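Local coordinates for protein putative pore-forming toxin (Bacteroides vulgatus ATCC 8482, PDB 3KOG) that is of unknown function but may act as a pore-forming toxin, at residues A17-T22 and G86-T91; V25-T30 and A64-M69; L55-I60 and S74-A79. All coordinates share one frame; numbering follows the deposited sequence.

Contact 1 (A17-T22 and G86-T91); sequences AKFIIT and GAKEVT
Strands 18-22 and 86-91 run side by side in the same direction, Phe-19 level with Gly-86 and Thr-22 with Glu-89, their short axes 13° apart. Five backbone hydrogen bonds join them in the zigzag of a parallel ladder: Gly-86 N gives to Lys-18 O, Ile-20 N to Gly-86 O, Lys-88 N to Ile-20 O (2.9 Å), Thr-22 N to Lys-88 O, and Val-90 N to Thr-22 O. CA-H...O contacts fill in between them, the shortest from Ala-87 CA to Ile-20 O at 3.1 Å.

The apolar packing centres on Phe-19. With CG anti to the backbone N (chi1 -164°), its ring lies across Gly-86, where no side chain competes for the space, and CE1 comes within 3.6 Å of Ala-87 N. Ala-87 CA sits over one face, displaced toward the rim. Lys-88 meets the far end of the ring: its aliphatic CE lies at the edge, 3.6 Å from Phe-19 CZ. Farther along the same side of the sheet, Ile-21 CG2 touches Val-90 CG1 at 3.7 Å. On the reverse side Ile-20 CB and Ala-87 CB are neighbours at 4.2 Å.

The polar ends find partners beyond the pair: Lys-88 NZ bonds Thr-76 O, and Glu-89 OE2 forms a salt bridge with Arg-164. Strand 18-27 is also paired with strand 48-50, and strand 85-94 with strand 207-225, so the two lie inside the large mixed sheet. In a two-layer packing consistent with a transthyretin-like beta sandwich, the hairpin of strands 58-66 and 69-77 packs over the side bearing Ile-21, which touches Ile-60, Ile-62, Val-75 and Ile-77.

Contact 2 (V25-T30 and A64-M69); sequences VIDATT and AKYKGM
Asp-27 meets both Tyr-66 and Met-69, a selenomethionine here, with its carboxylate set between the ring edge and the methyl end of the selenoether. OD2 of Asp-27 lies near the plane of the tyrosine ring, 3.8 Å from Tyr-66 CE2, while the carboxylate itself is turned 62° from that ring. Across the side chain of Asp-27, at about a right angle, comes Met-69; its bend at chi3 (-69°) carries CE to 3.5 Å from Asp-27 OD1. Thr-29 CG2 adds a looser touch on the selenium. At the other end Val-25 straddles Ala-64, both of its methyls, CG1 and CG2, lying 3.8 Å from Ala-64 CB.

No direct hydrogen bond links the two segments, but a water does: it donates to Asp-27 OD2 (2.7 Å) and is hydrogen-bonded to Tyr-66 OH at 2.9 Å. The other carboxylate oxygen is held within its own segment. Thr-29 OG1 donates to Asp-27 OD1 at 2.6 Å on the syn side but tilted 29° out of the carboxylate plane, and Thr-29 N reaches the same oxygen at 3.1 Å from farther above that same face. Two bonds to one oxygen, with the water on the other, probably fix the rotation of the group. Tyr-66 and Met-69 are positioned in turn by paired backbone bonds between them, and Leu-94 and Val-34 pack beside the tyrosine.

Two turns thus face each other: an Asx turn, in which Asp-27 OD1 accepts from Thr-29 N as strand 18-27 ends, and the type I' turn Tyr-66 to Met-69 of a tight two-residue beta hairpin.

Contact 3 (L55-I60 and S74-A79); sequences LASESI and SVTIPA
Ile-77 packs against both Leu-55 and Ile-60 within the antiparallel beta hairpin of strands 58-66 and 69-77, near the open end opposite its turn. Glu-58 pairs with Ile-77 and Ile-60 with Val-75, both hydrogen-bonded pairs, with Ser-59 and Thr-76 as the non-hydrogen-bonded pair between them.

Of the four backbone bonds, Ile-60 N to Val-75 O is the straightest, with an N-H...O angle of 173°. Val-75 N answers to Ile-60 O, and Ile-77 N to Glu-58 O at 2.8 Å. The fourth, from Glu-58 N to Ile-77 O, shares its acceptor with a side chain. CA-H...O contacts accompany these bonds and extend the pairing past the regular strands, where Ala-79 CA lies 3.3 Å from Leu-55 O.

The apolar contacts gather on the side of Ile-60, Val-75 and Ile-77, which is turned to strand 18-27 and strand 48-50. The two branches of Ile-77 serve different neighbours. CG2, anti to the backbone N, meets Leu-55 CD2 at 3.6 Å, the two side chains crossing at about a right angle; the CG1 arm carries CD1 to 3.7 Å from Ile-60 CG1. Val-75 CG1 lies beside Ile-60 CB.

The other side is polar and exposed. In the conformer described, one of two for Ser-59, a water can join Ser-59 OG to Thr-76 OG1. In one of its two conformers Ser-74 OG bonds Asn-61 OD1, just beyond the segment.

Where the strand pairing gives way to loop, Ser-57 has its hydroxyl anti to the backbone N (chi1 -174°), which folds it back onto the opposite chain: OG donates to Ile-77 O at 2.8 Å while touching Thr-76 CG2.

How the contacts relate
Contacts 1 and 3 form two layers packed face to face, with centres about 10 Å apart. Ile-21 CD1 meets Val-75 CG1 at 3.3 Å, Phe-19 CE1 lies 3.5 Å from Pro-78 CD, and Lys-88 CE packs on Val-75 CG2 at 3.6 Å. The centre of contact 2 lies about 22 Å from that of contact 1 and 25 Å from that of contact 3, yet Thr-91 CG2 touches Ile-26 CG1 at 4.2 Å. There strand 18-27, shared with contact 1, ends beside the turn of the hairpin whose open end is contact 3. No active site is known; Val-90 and Ser-57 lie near glycerol and methylpentanediol molecules, probably from the crystallisation liquor.

Contact 1 (A17-T22 and G86-T91)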
loop_
_atom_site.group_PDB
_atom_site.type_symbol
_atom_site.label_atom_id
_atom_site.label_comp_id
_atom_site.label_asym_id
_atom_site.label_seq_id
_atom_site.Cartn_x
_atom_site.Cartn_y
_atom_site.Cartn_z
ATOM N N ALA A 17 10.350 5.150 -9.122
ATOM C CA ALA A 17 9.180 4.970 -8.280
ATOM C C ALA A 17 9.484 3.871 -7.278
ATOM O O ALA A 17 10.325 3.002 -7.516
ATOM C CB ALA A 17 7.934 4.548 -9.115
ATOM N N LYS A 18 8.781 3.882 -6.169
ATOM C CA LYS A 18 8.991 2.864 -5.123
ATOM C C LYS A 18 7.725 2.558 -4.435
ATOM O O LYS A 18 6.933 3.444 -4.152
ATOM C CB LYS A 18 10.067 3.284 -4.152
ATOM C CG LYS A 18 10.343 2.234 -3.057
ATOM C CD LYS A 18 11.407 2.725 -2.054
ATOM C CE LYS A 18 12.821 2.682 -2.599
ATOM N NZ LYS A 18 13.682 3.091 -1.401
ATOM N N PHE A 19 7.526 1.265 -4.129
ATOM C CA PHE A 19 6.329 0.814 -3.462
ATOM C C PHE A 19 6.705 -0.286 -2.483
ATOM O O PHE A 19 7.479 -1.181 -2.857
ATOM C CB PHE A 19 5.292 0.328 -4.447
ATOM C CG PHE A 19 3.914 0.208 -3.843
ATOM C CD1 PHE A 19 3.084 1.311 -3.777
ATOM C CD2 PHE A 19 3.477 -0.988 -3.361
ATOM C CE1 PHE A 19 1.851 1.226 -3.227
ATOM C CE2 PHE A 19 2.223 -1.110 -2.789
ATOM C CZ PHE A 19 1.401 0.047 -2.727
ATOM N N ILE A 20 6.247 -0.142 -1.232
ATOM C CA ILE A 20 6.521 -1.109 -0.155
ATOM C C ILE A 20 5.275 -1.830 0.271
ATOM O O ILE A 20 4.264 -1.217 0.604
ATOM C CB ILE A 20 7.197 -0.413 1.024
ATOM C CG1 ILE A 20 8.532 0.213 0.546
ATOM C CG2 ILE A 20 7.459 -1.389 2.191
ATOM C CD1 ILE A 20 9.155 1.190 1.577
ATOM N N ILE A 21 5.342 -3.153 0.257
ATOM C CA ILE A 21 4.305 -3.996 0.764
ATOM C C ILE A 21 4.704 -4.589 2.108
ATOM O O ILE A 21 5.796 -5.210 2.253
ATOM C CB ILE A 21 4.046 -5.205 -0.230
ATOM C CG1 ILE A 21 3.465 -4.723 -1.568
ATOM C CG2 ILE A 21 3.065 -6.267 0.467
ATOM C CD1 ILE A 21 3.605 -5.792 -2.718
ATOM N N THR A 22 3.860 -4.395 3.099
ATOM C CA THR A 22 4.120 -4.875 4.451
ATOM C C THR A 22 3.099 -5.937 4.869
ATOM O O THR A 22 1.962 -5.630 5.206
ATOM C CB THR A 22 4.138 -3.706 5.470
ATOM O OG1 THR A 22 5.138 -2.735 5.081
ATOM C CG2 THR A 22 4.435 -4.207 6.871
ATOM N N GLY A 86 4.749 4.877 -2.643
ATOM C CA GLY A 86 3.595 4.355 -1.944
ATOM C C GLY A 86 3.927 3.159 -1.060
ATOM O O GLY A 86 5.007 2.570 -1.180
ATOM N N ALA A 87 2.999 2.828 -0.159
ATOM C CA ALA A 87 3.150 1.662 0.677
ATOM C C ALA A 87 1.742 1.143 0.999
ATOM O O ALA A 87 0.816 1.950 1.121
ATOM C CB ALA A 87 3.898 2.027 1.971
ATOM N N LYS A 88 1.617 -0.163 1.257
ATOM C CA LYS A 88 0.306 -0.770 1.598
ATOM C C LYS A 88 0.612 -1.947 2.503
ATOM O O LYS A 88 1.586 -2.676 2.242
ATOM C CB LYS A 88 -0.335 -1.321 0.308
ATOM C CG LYS A 88 -1.851 -1.334 0.272
ATOM C CD LYS A 88 -2.392 -2.067 -0.998
ATOM C CE LYS A 88 -1.701 -1.734 -2.358
ATOM N NZ LYS A 88 -2.576 -1.706 -3.593
ATOM N N GLU A 89 -0.200 -2.140 3.516
ATOM C CA GLU A 89 -0.170 -3.348 4.338
ATOM C C GLU A 89 -1.038 -4.414 3.735
ATOM O O GLU A 89 -2.032 -4.086 3.074
ATOM C CB GLU A 89 -0.698 -3.059 5.759
ATOM C CG GLU A 89 0.242 -2.248 6.555
ATOM C CD GLU A 89 -0.118 -2.196 8.050
ATOM O OE1 GLU A 89 -1.298 -2.403 8.397
ATOM O OE2 GLU A 89 0.817 -1.939 8.862
ATOM N N VAL A 90 -0.681 -5.681 3.923
ATOM C CA VAL A 90 -1.551 -6.752 3.468
ATOM C C VAL A 90 -1.671 -7.760 4.582
ATOM O O VAL A 90 -0.660 -8.177 5.174
ATOM C CB VAL A 90 -1.025 -7.432 2.185
ATOM C CG1 VAL A 90 0.367 -8.016 2.387
ATOM C CG2 VAL A 90 -2.062 -8.492 1.637
ATOM N N THR A 91 -2.907 -8.132 4.873
ATOM C CA THR A 91 -3.215 -9.088 5.938
ATOM C C THR A 91 -3.261 -10.505 5.337
ATOM O O THR A 91 -3.945 -10.748 4.306
ATOM C CB THR A 91 -4.571 -8.758 6.572
ATOM O OG1 THR A 91 -4.508 -7.467 7.200
ATOM C CG2 THR A 91 -5.019 -9.809 7.635
#

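Contact 2 (V25-T30 and A64-M69)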
loop_
_atom_site.group_PDB
_atom_site.type_symbol
_atom_site.label_atom_id
_atom_site.label_comp_id
_atom_site.label_asym_id
_atom_site.label_seq_id
_atom_site.Cartn_x
_atom_site.Cartn_y
_atom_site.Cartn_z
ATOM N N VAL A 25 0.696 -10.995 9.524
ATOM C CA VAL A 25 0.181 -12.387 9.566
ATOM C C VAL A 25 -0.601 -12.563 10.871
ATOM O O VAL A 25 -0.041 -12.360 11.986
ATOM C CB VAL A 25 1.302 -13.459 9.493
ATOM C CG1 VAL A 25 0.702 -14.895 9.426
ATOM C CG2 VAL A 25 2.237 -13.187 8.277
ATOM N N ILE A 26 -1.864 -12.963 10.730
ATOM C CA ILE A 26 -2.764 -13.136 11.868
ATOM C C ILE A 26 -3.139 -14.595 12.049
ATOM O O ILE A 26 -3.641 -15.258 11.128
ATOM C CB ILE A 26 -4.070 -12.311 11.718
ATOM C CG1 ILE A 26 -3.765 -10.839 11.541
ATOM C CG2 ILE A 26 -5.079 -12.569 12.907
ATOM C CD1 ILE A 26 -2.928 -10.159 12.676
ATOM N N ASP A 27 -2.916 -15.092 13.253
ATOM C CA ASP A 27 -3.351 -16.393 13.594
ATOM C C ASP A 27 -4.813 -16.269 14.059
ATOM O O ASP A 27 -5.072 -15.734 15.119
ATOM C CB ASP A 27 -2.476 -16.923 14.715
ATOM C CG ASP A 27 -2.918 -18.256 15.223
ATOM O OD1 ASP A 27 -3.873 -18.883 14.719
ATOM O OD2 ASP A 27 -2.263 -18.702 16.163
ATOM N N ALA A 28 -5.715 -16.774 13.258
ATOM C CA ALA A 28 -7.166 -16.599 13.446
ATOM C C ALA A 28 -7.658 -17.367 14.639
ATOM O O ALA A 28 -8.754 -17.083 15.178
ATOM C CB ALA A 28 -7.914 -17.063 12.169
ATOM N N THR A 29 -6.897 -18.371 15.049
ATOM C CA THR A 29 -7.380 -19.201 16.109
ATOM C C THR A 29 -7.338 -18.441 17.413
ATOM O O THR A 29 -8.157 -18.666 18.316
ATOM C CB THR A 29 -6.681 -20.576 16.129
ATOM O OG1 THR A 29 -5.302 -20.404 16.318
ATOM C CG2 THR A 29 -6.949 -21.298 14.747
ATOM N N THR A 30 -6.458 -17.472 17.494
ATOM C CA THR A 30 -6.363 -16.697 18.678
ATOM C C THR A 30 -6.513 -15.184 18.504
ATOM O O THR A 30 -6.683 -14.460 19.481
ATOM C CB THR A 30 -5.056 -17.083 19.340
ATOM O OG1 THR A 30 -4.991 -16.500 20.634
ATOM C CG2 THR A 30 -3.890 -16.684 18.502
ATOM N N ALA A 64 2.289 -17.296 4.002
ATOM C CA ALA A 64 2.822 -17.416 5.367
ATOM C C ALA A 64 2.561 -18.794 5.937
ATOM O O ALA A 64 1.582 -19.425 5.564
ATOM C CB ALA A 64 2.181 -16.351 6.250
ATOM N N LYS A 65 3.430 -19.260 6.833
ATOM C CA LYS A 65 3.330 -20.593 7.451
ATOM C C LYS A 65 3.678 -20.397 8.920
ATOM O O LYS A 65 4.665 -19.707 9.235
ATOM C CB LYS A 65 4.351 -21.616 6.893
ATOM C CG LYS A 65 4.192 -22.071 5.459
ATOM C CD LYS A 65 5.195 -23.257 5.170
ATOM N N TYR A 66 2.841 -20.966 9.790
ATOM C CA TYR A 66 2.982 -20.901 11.215
ATOM C C TYR A 66 2.184 -22.031 11.867
ATOM O O TYR A 66 0.964 -22.173 11.659
ATOM C CB TYR A 66 2.554 -19.517 11.721
ATOM C CG TYR A 66 2.565 -19.310 13.223
ATOM C CD1 TYR A 66 3.720 -18.965 13.896
ATOM C CD2 TYR A 66 1.401 -19.480 13.948
ATOM C CE1 TYR A 66 3.725 -18.783 15.265
ATOM C CE2 TYR A 66 1.381 -19.276 15.282
ATOM C CZ TYR A 66 2.522 -18.924 15.929
ATOM O OH TYR A 66 2.417 -18.790 17.249
ATOM N N LYS A 67 2.887 -22.824 12.667
ATOM C CA LYS A 67 2.315 -23.971 13.372
ATOM C C LYS A 67 1.505 -24.870 12.455
ATOM O O LYS A 67 0.395 -25.308 12.802
ATOM C CB LYS A 67 1.499 -23.482 14.568
ATOM C CG LYS A 67 2.420 -22.887 15.603
ATOM C CD LYS A 67 1.727 -22.493 16.866
ATOM C CE LYS A 67 2.764 -22.211 17.912
ATOM N NZ LYS A 67 2.158 -21.726 19.136
ATOM N N GLY A 68 2.058 -25.148 11.274
ATOM C CA GLY A 68 1.355 -26.044 10.342
ATOM C C GLY A 68 0.175 -25.420 9.587
ATOM O O GLY A 68 -0.423 -26.090 8.765
HETATM N N MSE A 69 -0.176 -24.163 9.876
HETATM C CA MSE A 69 -1.202 -23.459 9.140
HETATM C C MSE A 69 -0.516 -22.678 7.995
HETATM O O MSE A 69 0.580 -22.167 8.178
HETATM C CB MSE A 69 -1.954 -22.502 10.061
HETATM C CG MSE A 69 -2.972 -23.182 11.087
HETATM SE SE MSE A 69 -3.575 -21.856 12.273
HETATM C CE MSE A 69 -2.016 -21.468 13.307
HETATM O O HOH W 1 -0.294 -18.318 18.025
#

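Contact 3 (L55-I60 and S74-A79)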
loop_
_atom_site.group_PDB
_atom_site.type_symbol
_atom_site.label_atom_id
_atom_site.label_comp_id
_atom_site.label_asym_id
_atom_site.label_seq_id
_atom_site.Cartn_x
_atom_site.Cartn_y
_atom_site.Cartn_z
ATOM N N LEU A 55 7.170 2.016 -12.426
ATOM C CA LEU A 55 6.791 0.703 -11.949
ATOM C C LEU A 55 5.482 0.299 -12.592
ATOM O O LEU A 55 4.499 1.042 -12.492
ATOM C CB LEU A 55 6.575 0.805 -10.467
ATOM C CG LEU A 55 6.620 -0.410 -9.613
ATOM C CD1 LEU A 55 7.879 -1.276 -9.777
ATOM C CD2 LEU A 55 6.516 0.105 -8.117
ATOM N N ALA A 56 5.448 -0.908 -13.179
ATOM C CA ALA A 56 4.201 -1.404 -13.799
ATOM C C ALA A 56 3.329 -1.948 -12.718
ATOM O O ALA A 56 3.855 -2.495 -11.757
ATOM C CB ALA A 56 4.515 -2.532 -14.792
ATOM N N SER A 57 2.006 -1.813 -12.864
ATOM C CA SER A 57 1.090 -2.427 -11.976
ATOM C C SER A 57 1.322 -3.945 -12.049
ATOM O O SER A 57 1.439 -4.514 -13.136
ATOM C CB SER A 57 -0.343 -2.098 -12.298
ATOM O OG SER A 57 -1.164 -2.635 -11.307
ATOM N N GLU A 58 1.415 -4.578 -10.882
ATOM C CA GLU A 58 1.728 -6.013 -10.786
ATOM C C GLU A 58 1.167 -6.586 -9.490
ATOM O O GLU A 58 1.159 -5.924 -8.462
ATOM C CB GLU A 58 3.254 -6.142 -10.827
ATOM C CG GLU A 58 3.836 -7.379 -10.428
ATOM C CD GLU A 58 5.373 -7.380 -10.541
ATOM O OE1 GLU A 58 6.006 -6.334 -10.302
ATOM O OE2 GLU A 58 5.908 -8.453 -10.801
ATOM N N SER A 59 0.740 -7.849 -9.573
ATOM C CA SER A 59 0.184 -8.589 -8.458
ATOM C C SER A 59 1.232 -9.470 -7.817
ATOM O O SER A 59 1.872 -10.289 -8.499
ATOM C CB SER A 59 -0.984 -9.471 -8.904
ATOM O OG SER A 59 -1.593 -10.066 -7.764
ATOM N N ILE A 60 1.404 -9.304 -6.510
ATOM C CA ILE A 60 2.378 -10.076 -5.701
ATOM C C ILE A 60 1.551 -10.956 -4.761
ATOM O O ILE A 60 0.600 -10.460 -4.155
ATOM C CB ILE A 60 3.227 -9.130 -4.808
ATOM C CG1 ILE A 60 3.931 -8.037 -5.660
ATOM C CG2 ILE A 60 4.245 -9.923 -3.933
ATOM C CD1 ILE A 60 4.858 -8.621 -6.753
ATOM N N SER A 74 -3.029 -11.690 -1.905
ATOM C CA SER A 74 -2.452 -10.979 -3.015
ATOM C C SER A 74 -2.608 -9.463 -2.829
ATOM O O SER A 74 -3.563 -8.988 -2.173
ATOM C CB SER A 74 -3.082 -11.484 -4.300
ATOM O OG SER A 74 -2.755 -12.851 -4.483
ATOM N N VAL A 75 -1.655 -8.719 -3.360
ATOM C CA VAL A 75 -1.678 -7.280 -3.332
ATOM C C VAL A 75 -1.266 -6.760 -4.722
ATOM O O VAL A 75 -0.330 -7.253 -5.374
ATOM C CB VAL A 75 -0.759 -6.730 -2.237
ATOM C CG1 VAL A 75 0.643 -7.195 -2.471
ATOM C CG2 VAL A 75 -0.822 -5.230 -2.212
ATOM N N THR A 76 -2.004 -5.781 -5.192
ATOM C CA THR A 76 -1.697 -5.187 -6.530
ATOM C C THR A 76 -0.864 -3.929 -6.250
ATOM O O THR A 76 -1.313 -3.016 -5.557
ATOM C CB THR A 76 -2.994 -4.882 -7.301
ATOM O OG1 THR A 76 -3.625 -6.112 -7.580
ATOM C CG2 THR A 76 -2.669 -4.124 -8.674
ATOM N N ILE A 77 0.375 -3.929 -6.672
ATOM C CA ILE A 77 1.187 -2.704 -6.737
ATOM C C ILE A 77 0.566 -1.841 -7.832
ATOM O O ILE A 77 0.349 -2.312 -8.984
ATOM C CB ILE A 77 2.680 -3.050 -7.120
ATOM C CG1 ILE A 77 3.341 -3.965 -6.104
ATOM C CG2 ILE A 77 3.557 -1.777 -7.382
ATOM C CD1 ILE A 77 4.673 -4.587 -6.645
ATOM N N PRO A 78 0.284 -0.551 -7.539
ATOM C CA PRO A 78 -0.203 0.329 -8.568
ATOM C C PRO A 78 0.883 0.716 -9.578
ATOM O O PRO A 78 2.059 0.688 -9.257
ATOM C CB PRO A 78 -0.652 1.551 -7.789
ATOM C CG PRO A 78 0.378 1.607 -6.606
ATOM C CD PRO A 78 0.594 0.162 -6.266
ATOM N N ALA A 79 0.453 1.125 -10.780
ATOM C CA ALA A 79 1.348 1.677 -11.764
ATOM C C ALA A 79 1.830 3.035 -11.258
ATOM O O ALA A 79 1.005 3.861 -10.874
ATOM C CB ALA A 79 0.605 1.838 -13.109
HETATM O O HOH W 2 -3.642 -8.481 -6.658
#